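Local coordinates for protein putative alkaline phosphatase (Pseudomonas fluorescens, PDB 4F1V) that binds phosphate with high affinity in the periplasm and probably hands it to an ABC transporter of the PstSACB type for import, at residues C115-G120 against G203-M208; V139-E144 against T171-S176; T148-T153 against F167-T172. All coordinates share one frame; numbering follows the deposited sequence. Where two conformers were deposited one is given.

Contact 1. Residues C115-G120 against G203-M208; sequences CGVFSG and GRITYM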
loop_
_atom_site.group_PDB
_atom_site.type_symbol
_atom_site.label_atom_id
_atom_site.label_comp_id
_atom_site.label_asym_id
_atom_site.label_seq_id
_atom_site.Cartn_x
_atom_site.Cartn_y
_atom_site.Cartn_z
ATOM N N CYS A 115 -19.210 -5.177 -2.376
ATOM C CA CYS A 115 -19.695 -3.840 -2.761
ATOM C C CYS A 115 -20.873 -3.384 -1.868
ATOM O O CYS A 115 -20.874 -2.245 -1.430
ATOM C CB CYS A 115 -20.133 -3.881 -4.211
ATOM S SG CYS A 115 -18.753 -4.135 -5.391
ATOM N N GLY A 116 -21.817 -4.277 -1.674
ATOM C CA GLY A 116 -22.995 -3.939 -0.870
ATOM C C GLY A 116 -22.693 -3.721 0.574
ATOM O O GLY A 116 -23.315 -2.863 1.212
ATOM N N VAL A 117 -21.747 -4.464 1.160
ATOM C CA VAL A 117 -21.360 -4.217 2.542
ATOM C C VAL A 117 -20.745 -2.824 2.676
ATOM O O VAL A 117 -21.079 -2.032 3.587
ATOM C CB VAL A 117 -20.400 -5.315 3.030
ATOM C CG1 VAL A 117 -19.764 -4.930 4.346
ATOM C CG2 VAL A 117 -21.143 -6.661 3.155
ATOM N N PHE A 118 -19.810 -2.483 1.750
ATOM C CA PHE A 118 -19.108 -1.200 1.885
ATOM C C PHE A 118 -19.913 0.017 1.423
ATOM O O PHE A 118 -19.506 1.124 1.749
ATOM C CB PHE A 118 -17.675 -1.310 1.331
ATOM C CG PHE A 118 -16.796 -2.106 2.269
ATOM C CD1 PHE A 118 -16.687 -3.491 2.178
ATOM C CD2 PHE A 118 -16.172 -1.457 3.341
ATOM C CE1 PHE A 118 -15.953 -4.246 3.104
ATOM C CE2 PHE A 118 -15.401 -2.210 4.250
ATOM C CZ PHE A 118 -15.278 -3.591 4.136
ATOM N N SER A 119 -21.000 -0.211 0.682
ATOM C CA SER A 119 -21.911 0.858 0.310
ATOM C C SER A 119 -23.040 1.059 1.376
ATOM O O SER A 119 -23.771 2.029 1.279
ATOM C CB SER A 119 -22.574 0.627 -1.020
ATOM O OG SER A 119 -23.552 -0.382 -0.874
ATOM N N GLY A 120 -23.206 0.083 2.243
ATOM C CA GLY A 120 -24.308 0.050 3.226
ATOM C C GLY A 120 -25.582 -0.628 2.686
ATOM O O GLY A 120 -26.520 -0.783 3.500
ATOM N N GLY A 203 -19.790 -8.023 15.245
ATOM C CA GLY A 203 -20.306 -7.909 13.918
ATOM C C GLY A 203 -19.606 -6.885 13.001
ATOM O O GLY A 203 -20.219 -6.430 12.034
ATOM N N ARG A 204 -18.352 -6.570 13.302
ATOM C CA ARG A 204 -17.585 -5.555 12.566
ATOM C C ARG A 204 -16.812 -6.157 11.440
ATOM O O ARG A 204 -16.382 -7.326 11.495
ATOM C CB ARG A 204 -16.692 -4.759 13.559
ATOM C CG ARG A 204 -17.518 -3.898 14.493
ATOM C CD ARG A 204 -16.683 -3.088 15.448
ATOM N NE ARG A 204 -17.602 -2.273 16.278
ATOM C CZ ARG A 204 -17.210 -1.210 16.968
ATOM N NH1 ARG A 204 -15.963 -0.858 17.103
ATOM N NH2 ARG A 204 -18.139 -0.512 17.558
ATOM N N ILE A 205 -16.564 -5.371 10.398
ATOM C CA ILE A 205 -15.837 -5.811 9.206
ATOM C C ILE A 205 -15.006 -4.612 8.687
ATOM O O ILE A 205 -15.408 -3.467 8.849
ATOM C CB ILE A 205 -16.833 -6.326 8.095
ATOM C CG1 ILE A 205 -16.085 -6.999 6.945
ATOM C CG2 ILE A 205 -17.786 -5.239 7.633
ATOM C CD1 ILE A 205 -17.023 -7.914 6.155
ATOM N N THR A 206 -13.887 -4.891 8.039
ATOM C CA THR A 206 -13.039 -3.811 7.484
ATOM C C THR A 206 -12.210 -4.363 6.312
ATOM O O THR A 206 -12.342 -5.524 5.933
ATOM C CB THR A 206 -12.154 -3.204 8.600
ATOM O OG1 THR A 206 -11.587 -1.968 8.157
ATOM C CG2 THR A 206 -11.042 -4.113 9.011
ATOM N N TYR A 207 -11.360 -3.457 5.796
ATOM C CA TYR A 207 -10.354 -3.754 4.789
ATOM C C TYR A 207 -8.989 -3.482 5.417
ATOM O O TYR A 207 -8.847 -2.592 6.264
ATOM C CB TYR A 207 -10.576 -2.889 3.511
ATOM C CG TYR A 207 -10.575 -1.404 3.795
ATOM C CD1 TYR A 207 -9.412 -0.655 3.683
ATOM C CD2 TYR A 207 -11.728 -0.771 4.252
ATOM C CE1 TYR A 207 -9.388 0.706 3.998
ATOM C CE2 TYR A 207 -11.702 0.592 4.549
ATOM C CZ TYR A 207 -10.561 1.332 4.425
ATOM O OH TYR A 207 -10.550 2.661 4.778
ATOM N N MET A 208 -7.958 -4.270 5.026
ATOM C CA MET A 208 -6.748 -4.273 5.875
ATOM C C MET A 208 -5.529 -4.855 5.179
ATOM O O MET A 208 -5.612 -5.828 4.404
ATOM C CB MET A 208 -7.055 -5.142 7.122
ATOM C CG MET A 208 -6.011 -5.188 8.212
ATOM S SD MET A 208 -5.472 -3.576 8.849
ATOM C CE MET A 208 -7.034 -2.917 9.367
#
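Phe-118 reaches from the last turn of helix 111-119 to the chain at 203-208 and sets its ring against two successive residues there. CZ comes 3.8 Å from the carbonyl carbon of Thr-206, which lies at the ring edge and near its plane, so the phenyl ring meets backbone here, not the Thr-206 side chain. Next to it, Phe-118 CE2 approaches Tyr-207 CD2 at 3.9 Å, meeting the tyrosine ring at its edge, in plane. With CG anti to the carbonyl carbon (chi1 -74°), the Phe-118 ring is carried out from the helix far enough to fit between Ile-205 and Tyr-207, whose side chains both start toward the helix while that of Thr-206 starts away from it. CZ also grazes Ile-205 CG1, at 4.5 Å. One residue earlier, Val-117 adds a purely aliphatic touch: its CG1, anti to the backbone N at 168°, meets Ile-205 CG2 at 3.8 Å. No hydrogen bond links the two segments, and the five residues that touch are all buried, which makes this plain hydrophobic packing.

Thr-206 OG1 bonds to Val-140 O, and Tyr-207 OH is shared between Thr-149 OG1 and Arg-142 N. Gly-203 and Arg-204 both face Asn-100 in a G1 beta bulge. Helix 111-119, tied at Cys-115 to Cys-160 by a disulfide, packs on one side of the mixed sheet in which strand 204-205 runs between 99-100 and 138-142, helix 190-198 receives Thr-206 and Met-208, and Phe-152 of helix 147-159 stacks on Tyr-207 and meets Phe-118 edge-to-face.

Contact 2. Residues V139-E144 against T171-S176; sequences VVYRSE and TTFGTS. With PI (hydrogenphosphate ion), chain B.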
loop_
_atom_site.group_PDB
_atom_site.type_symbol
_atom_site.label_atom_id
_atom_site.label_comp_id
_atom_site.label_asym_id
_atom_site.label_seq_id
_atom_site.Cartn_x
_atom_site.Cartn_y
_atom_site.Cartn_z
ATOM N N VAL A 139 -19.374 -1.394 9.704
ATOM C CA VAL A 139 -18.156 -1.211 8.916
ATOM C C VAL A 139 -17.183 -0.296 9.702
ATOM O O VAL A 139 -17.561 0.765 10.157
ATOM C CB VAL A 139 -18.543 -0.556 7.571
ATOM C CG1 VAL A 139 -17.271 -0.135 6.809
ATOM C CG2 VAL A 139 -19.367 -1.556 6.757
ATOM N N VAL A 140 -15.929 -0.736 9.774
ATOM C CA VAL A 140 -14.836 0.064 10.331
ATOM C C VAL A 140 -13.945 0.519 9.163
ATOM O O VAL A 140 -13.685 -0.247 8.235
ATOM C CB VAL A 140 -13.988 -0.748 11.350
ATOM C CG1 VAL A 140 -12.936 0.154 11.999
ATOM C CG2 VAL A 140 -14.875 -1.379 12.416
ATOM N N TYR A 141 -13.515 1.773 9.164
ATOM C CA TYR A 141 -12.747 2.359 8.073
ATOM C C TYR A 141 -11.682 3.289 8.658
ATOM O O TYR A 141 -11.716 3.690 9.802
ATOM C CB TYR A 141 -13.645 3.051 7.055
ATOM C CG TYR A 141 -14.277 4.313 7.611
ATOM C CD1 TYR A 141 -13.695 5.555 7.397
ATOM C CD2 TYR A 141 -15.438 4.253 8.361
ATOM C CE1 TYR A 141 -14.218 6.719 7.900
ATOM C CE2 TYR A 141 -15.954 5.401 8.941
ATOM C CZ TYR A 141 -15.375 6.644 8.713
ATOM O OH TYR A 141 -15.900 7.816 9.246
ATOM N N ARG A 142 -10.721 3.667 7.783
ATOM C CA ARG A 142 -9.616 4.538 8.203
ATOM C C ARG A 142 -10.034 5.996 8.209
ATOM O O ARG A 142 -10.494 6.531 7.186
ATOM C CB ARG A 142 -8.386 4.312 7.266
ATOM C CG ARG A 142 -7.727 2.963 7.475
ATOM C CD ARG A 142 -6.873 2.927 8.735
ATOM N NE ARG A 142 -5.695 3.795 8.633
ATOM C CZ ARG A 142 -4.609 3.457 7.941
ATOM N NH1 ARG A 142 -4.469 2.224 7.425
ATOM N NH2 ARG A 142 -3.638 4.362 7.786
ATOM N N SER A 143 -9.827 6.652 9.334
ATOM C CA SER A 143 -10.146 8.048 9.484
ATOM C C SER A 143 -9.318 9.015 8.662
ATOM O O SER A 143 -9.772 10.085 8.291
ATOM C CB SER A 143 -9.991 8.462 10.984
ATOM O OG SER A 143 -8.629 8.435 11.391
ATOM N N GLU A 144 -8.066 8.633 8.422
ATOM C CA GLU A 144 -7.046 9.531 7.883
ATOM C C GLU A 144 -6.720 9.129 6.429
ATOM O O GLU A 144 -7.287 8.240 5.847
ATOM C CB GLU A 144 -5.794 9.548 8.778
ATOM C CG GLU A 144 -4.781 8.449 8.675
ATOM C CD GLU A 144 -5.150 7.095 9.261
ATOM O OE1 GLU A 144 -6.310 6.636 9.199
ATOM O OE2 GLU A 144 -4.163 6.379 9.686
ATOM N N THR A 171 -7.909 8.459 -0.790
ATOM C CA THR A 171 -7.215 8.044 0.434
ATOM C C THR A 171 -8.081 8.201 1.676
ATOM O O THR A 171 -7.677 7.742 2.736
ATOM C CB THR A 171 -5.895 8.794 0.645
ATOM O OG1 THR A 171 -6.138 10.155 1.000
ATOM C CG2 THR A 171 -4.962 8.701 -0.559
ATOM N N THR A 172 -9.266 8.825 1.557
ATOM C CA THR A 172 -10.155 9.055 2.703
ATOM C C THR A 172 -11.480 8.334 2.455
ATOM O O THR A 172 -12.362 8.809 1.716
ATOM C CB THR A 172 -10.376 10.545 2.928
ATOM O OG1 THR A 172 -10.831 11.199 1.761
ATOM C CG2 THR A 172 -9.061 11.231 3.391
ATOM N N PHE A 173 -11.618 7.136 3.041
ATOM C CA PHE A 173 -12.814 6.301 2.754
ATOM C C PHE A 173 -14.092 7.048 3.070
ATOM O O PHE A 173 -15.089 6.787 2.414
ATOM C CB PHE A 173 -12.715 4.943 3.508
ATOM C CG PHE A 173 -13.881 4.022 3.134
ATOM C CD1 PHE A 173 -15.021 3.892 3.915
ATOM C CD2 PHE A 173 -13.851 3.325 1.933
ATOM C CE1 PHE A 173 -16.075 3.108 3.522
ATOM C CE2 PHE A 173 -14.919 2.529 1.545
ATOM C CZ PHE A 173 -16.020 2.434 2.302
ATOM N N GLY A 174 -14.068 7.915 4.092
ATOM C CA GLY A 174 -15.272 8.659 4.453
ATOM C C GLY A 174 -15.907 9.475 3.361
ATOM O O GLY A 174 -17.065 9.821 3.484
ATOM N N THR A 175 -15.150 9.705 2.271
ATOM C CA THR A 175 -15.730 10.426 1.102
ATOM C C THR A 175 -15.748 9.563 -0.133
ATOM O O THR A 175 -16.061 10.089 -1.237
ATOM C CB THR A 175 -15.035 11.788 0.856
ATOM O OG1 THR A 175 -13.626 11.493 0.647
ATOM C CG2 THR A 175 -15.234 12.683 2.033
ATOM N N SER A 176 -15.412 8.278 -0.090
ATOM C CA SER A 176 -15.326 7.491 -1.304
ATOM C C SER A 176 -16.713 7.323 -1.986
ATOM O O SER A 176 -16.825 7.560 -3.214
ATOM C CB SER A 176 -14.718 6.095 -1.054
ATOM O OG SER A 176 -14.711 5.334 -2.217
HETATM P P PI B . -1.554 3.148 5.191
HETATM O O1 PI B . -1.356 4.444 4.405
HETATM O O2 PI B . -1.251 3.346 6.678
HETATM O O3 PI B . -2.973 2.606 4.975
HETATM O O4 PI B . -0.535 2.099 4.663
HETATM O O HOH W 1 -9.316 6.426 4.699
HETATM O O HOH W 2 -11.895 8.683 5.782
#
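Tyr-141 sets its CB against the ring of Phe-173, 3.5 Å from CD1 in the conformer given, one of two for this phenylalanine; there the two ring planes are inclined at 45°, their centroids 5.9 Å apart. Farther along the tyrosine ring, Tyr-141 CE1 lies 4.0 Å from Gly-174 N. No direct hydrogen bond joins the segments; two waters do that work. Water 1 accepts from Phe-173 N (2.9 Å) and lies within donating distance of Arg-142 O and Thr-171 O, while water 2 donates a hydrogen bond to Arg-142 O and accepts one from Gly-174 N.

The Arg-142 side chain, bent at chi2 and chi3, leads to the phosphate. Its NH2 donates to PI O2 at 2.8 Å along a nearly straight path (164°), and NH1 reaches PI O3 less directly. Glu-144 positions the guanidinium side-on: NE bonds to OE1 at 3.0 Å on the syn side, and NH2 forms a salt bridge to OE2, met from above the carboxylate plane. Gly-190 N gives OE2 a further donor. Held by carboxylate and anion together, the guanidinium probably has little freedom to rotate, and the glutamate probably offsets part of its positive charge beside the ligand.

Contact 3. Residues T148-T153 against F167-T172; sequences TTELFT and FAVTTT. With PI (hydrogenphosphate ion), chain B.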
loop_
_atom_site.group_PDB
_atom_site.type_symbol
_atom_site.label_atom_id
_atom_site.label_comp_id
_atom_site.label_asym_id
_atom_site.label_seq_id
_atom_site.Cartn_x
_atom_site.Cartn_y
_atom_site.Cartn_z
ATOM N N THR A 148 -3.896 2.126 2.174
ATOM C CA THR A 148 -4.768 0.958 2.178
ATOM C C THR A 148 -6.135 1.346 1.601
ATOM O O THR A 148 -6.736 0.640 0.760
ATOM C CB THR A 148 -4.945 0.342 3.551
ATOM O OG1 THR A 148 -3.660 0.115 4.175
ATOM C CG2 THR A 148 -5.643 -1.016 3.452
ATOM N N THR A 149 -6.650 2.500 2.034
ATOM C CA THR A 149 -7.904 3.013 1.451
ATOM C C THR A 149 -7.749 3.204 -0.055
ATOM O O THR A 149 -8.690 2.852 -0.807
ATOM C CB THR A 149 -8.332 4.343 2.097
ATOM O OG1 THR A 149 -8.601 4.072 3.479
ATOM C CG2 THR A 149 -9.572 4.930 1.407
ATOM N N GLU A 150 -6.645 3.793 -0.525
ATOM C CA GLU A 150 -6.492 3.989 -1.969
ATOM C C GLU A 150 -6.517 2.621 -2.693
ATOM O O GLU A 150 -7.216 2.459 -3.706
ATOM C CB GLU A 150 -5.216 4.782 -2.264
ATOM C CG GLU A 150 -5.108 5.136 -3.765
ATOM C CD GLU A 150 -3.944 6.090 -4.030
ATOM O OE1 GLU A 150 -3.984 7.234 -3.523
ATOM O OE2 GLU A 150 -2.977 5.680 -4.761
ATOM N N LEU A 151 -5.752 1.642 -2.202
ATOM C CA LEU A 151 -5.720 0.339 -2.867
ATOM C C LEU A 151 -7.121 -0.304 -2.912
ATOM O O LEU A 151 -7.507 -0.943 -3.896
ATOM C CB LEU A 151 -4.738 -0.611 -2.157
ATOM C CG LEU A 151 -3.261 -0.251 -2.287
ATOM C CD1 LEU A 151 -2.438 -1.233 -1.485
ATOM C CD2 LEU A 151 -2.829 -0.204 -3.744
ATOM N N PHE A 152 -7.848 -0.191 -1.815
ATOM C CA PHE A 152 -9.195 -0.805 -1.699
ATOM C C PHE A 152 -10.237 -0.089 -2.580
ATOM O O PHE A 152 -11.027 -0.740 -3.250
ATOM C CB PHE A 152 -9.598 -0.812 -0.224
ATOM C CG PHE A 152 -10.928 -1.508 0.054
ATOM C CD1 PHE A 152 -11.182 -2.800 -0.346
ATOM C CD2 PHE A 152 -11.913 -0.840 0.757
ATOM C CE1 PHE A 152 -12.355 -3.460 -0.071
ATOM C CE2 PHE A 152 -13.122 -1.483 1.055
ATOM C CZ PHE A 152 -13.344 -2.763 0.666
ATOM N N THR A 153 -10.220 1.234 -2.527
ATOM C CA THR A 153 -11.188 1.990 -3.331
ATOM C C THR A 153 -10.891 1.900 -4.809
ATOM O O THR A 153 -11.824 2.005 -5.616
ATOM C CB THR A 153 -11.341 3.441 -2.857
ATOM O OG1 THR A 153 -10.100 4.180 -3.030
ATOM C CG2 THR A 153 -11.857 3.533 -1.454
ATOM N N PHE A 167 -18.267 4.517 -6.047
ATOM C CA PHE A 167 -17.070 4.713 -5.246
ATOM C C PHE A 167 -15.963 5.421 -6.048
ATOM O O PHE A 167 -15.570 4.937 -7.108
ATOM C CB PHE A 167 -16.474 3.364 -4.764
ATOM C CG PHE A 167 -17.339 2.593 -3.791
ATOM C CD1 PHE A 167 -17.233 2.891 -2.418
ATOM C CD2 PHE A 167 -18.236 1.618 -4.178
ATOM C CE1 PHE A 167 -17.980 2.164 -1.537
ATOM C CE2 PHE A 167 -18.966 0.878 -3.269
ATOM C CZ PHE A 167 -18.864 1.171 -1.916
ATOM N N ALA A 168 -15.458 6.499 -5.529
ATOM C CA ALA A 168 -14.295 7.229 -6.057
ATOM C C ALA A 168 -13.035 6.603 -5.459
ATOM O O ALA A 168 -12.977 6.190 -4.297
ATOM C CB ALA A 168 -14.388 8.709 -5.670
ATOM N N VAL A 169 -11.953 6.615 -6.270
ATOM C CA VAL A 169 -10.628 6.359 -5.768
ATOM C C VAL A 169 -10.175 7.476 -4.866
ATOM O O VAL A 169 -10.215 8.661 -5.269
ATOM C CB VAL A 169 -9.622 6.172 -6.905
ATOM C CG1 VAL A 169 -8.237 5.873 -6.314
ATOM C CG2 VAL A 169 -10.085 5.069 -7.852
ATOM N N THR A 170 -9.787 7.192 -3.629
ATOM C CA THR A 170 -9.426 8.214 -2.655
ATOM C C THR A 170 -8.527 7.583 -1.592
ATOM O O THR A 170 -8.487 6.372 -1.430
ATOM C CB THR A 170 -10.695 8.833 -2.024
ATOM O OG1 THR A 170 -10.320 9.863 -1.152
ATOM C CG2 THR A 170 -11.589 7.799 -1.334
ATOM N N THR A 171 -7.909 8.459 -0.790
ATOM C CA THR A 171 -7.215 8.044 0.434
ATOM C C THR A 171 -8.081 8.201 1.676
ATOM O O THR A 171 -7.677 7.742 2.736
ATOM C CB THR A 171 -5.895 8.794 0.645
ATOM O OG1 THR A 171 -6.138 10.155 1.000
ATOM C CG2 THR A 171 -4.962 8.701 -0.559
ATOM N N THR A 172 -9.266 8.825 1.557
ATOM C CA THR A 172 -10.155 9.055 2.703
ATOM C C THR A 172 -11.480 8.334 2.455
ATOM O O THR A 172 -12.362 8.809 1.716
ATOM C CB THR A 172 -10.376 10.545 2.928
ATOM O OG1 THR A 172 -10.831 11.199 1.761
ATOM C CG2 THR A 172 -9.061 11.231 3.391
HETATM P P PI B . -1.554 3.148 5.191
HETATM O O1 PI B . -1.356 4.444 4.405
HETATM O O2 PI B . -1.251 3.346 6.678
HETATM O O3 PI B . -2.973 2.606 4.975
HETATM O O4 PI B . -0.535 2.099 4.663
HETATM O O HOH W 1 -9.316 6.426 4.699
#
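Thr-153 turns OG1 between its backbone N and carbonyl carbon (chi1 64°), and Thr-149 puts CG2 anti to its own N (chi1 -64° for OG1); together they present a hydroxyl and a methyl to the chain at 167-172. That chain returns along helix 147-159, whose N-terminal end is part of the phosphate site of this Venus-flytrap binding protein. Thr-153 OG1 accepts from Thr-170 N at 3.1 Å, close to straight at 166°, and donates its own hydrogen bond to Thr-149 O, which also accepts from Thr-153 N.

One turn nearer the ligand, Thr-149 CG2 lies 3.4 Å from Thr-170 O, and that same oxygen draws a CA-H...O contact from Glu-150 CA at 3.2 Å. Glu-150 extends alongside Thr-171, OE1 beside CG2, with its carboxylate bonded to Ser-64 and Lys-65 N and bridged to Arg-154. In the returning chain Thr-170 OG1 accepts from Thr-172 N, an ST turn. Water 1 links Thr-149 OG1, also bonded to Tyr-207 OH, to Thr-171 O. At the helix start, Thr-148 grips a single phosphate oxygen twice: PI O3 accepts from Thr-148 N at 3.0 Å and from Thr-148 OG1 at 2.7 Å.

In the fold
All three contacts lie within one lobe of the flytrap, on the same side of the chain's centre, and contacts 2 and 3 are nested along the sequence inside the loop closed by contact 1. The centres of contacts 1 and 2 are about 11 Å apart, those of contacts 1 and 3 about 13 Å. Contacts 2 and 3, with centres about 8 Å apart, share Thr-171, Thr-172 and a water. Strands 204-205 and 138-142 are sheet neighbours, while helix 147-159 follows strand 138-142 in the chain. Strand end and helix start both reach the phosphate, so the buried packing of contact 1 lies behind the phosphate site, joined to it through Tyr-207, which bonds to Thr-149 and Arg-142.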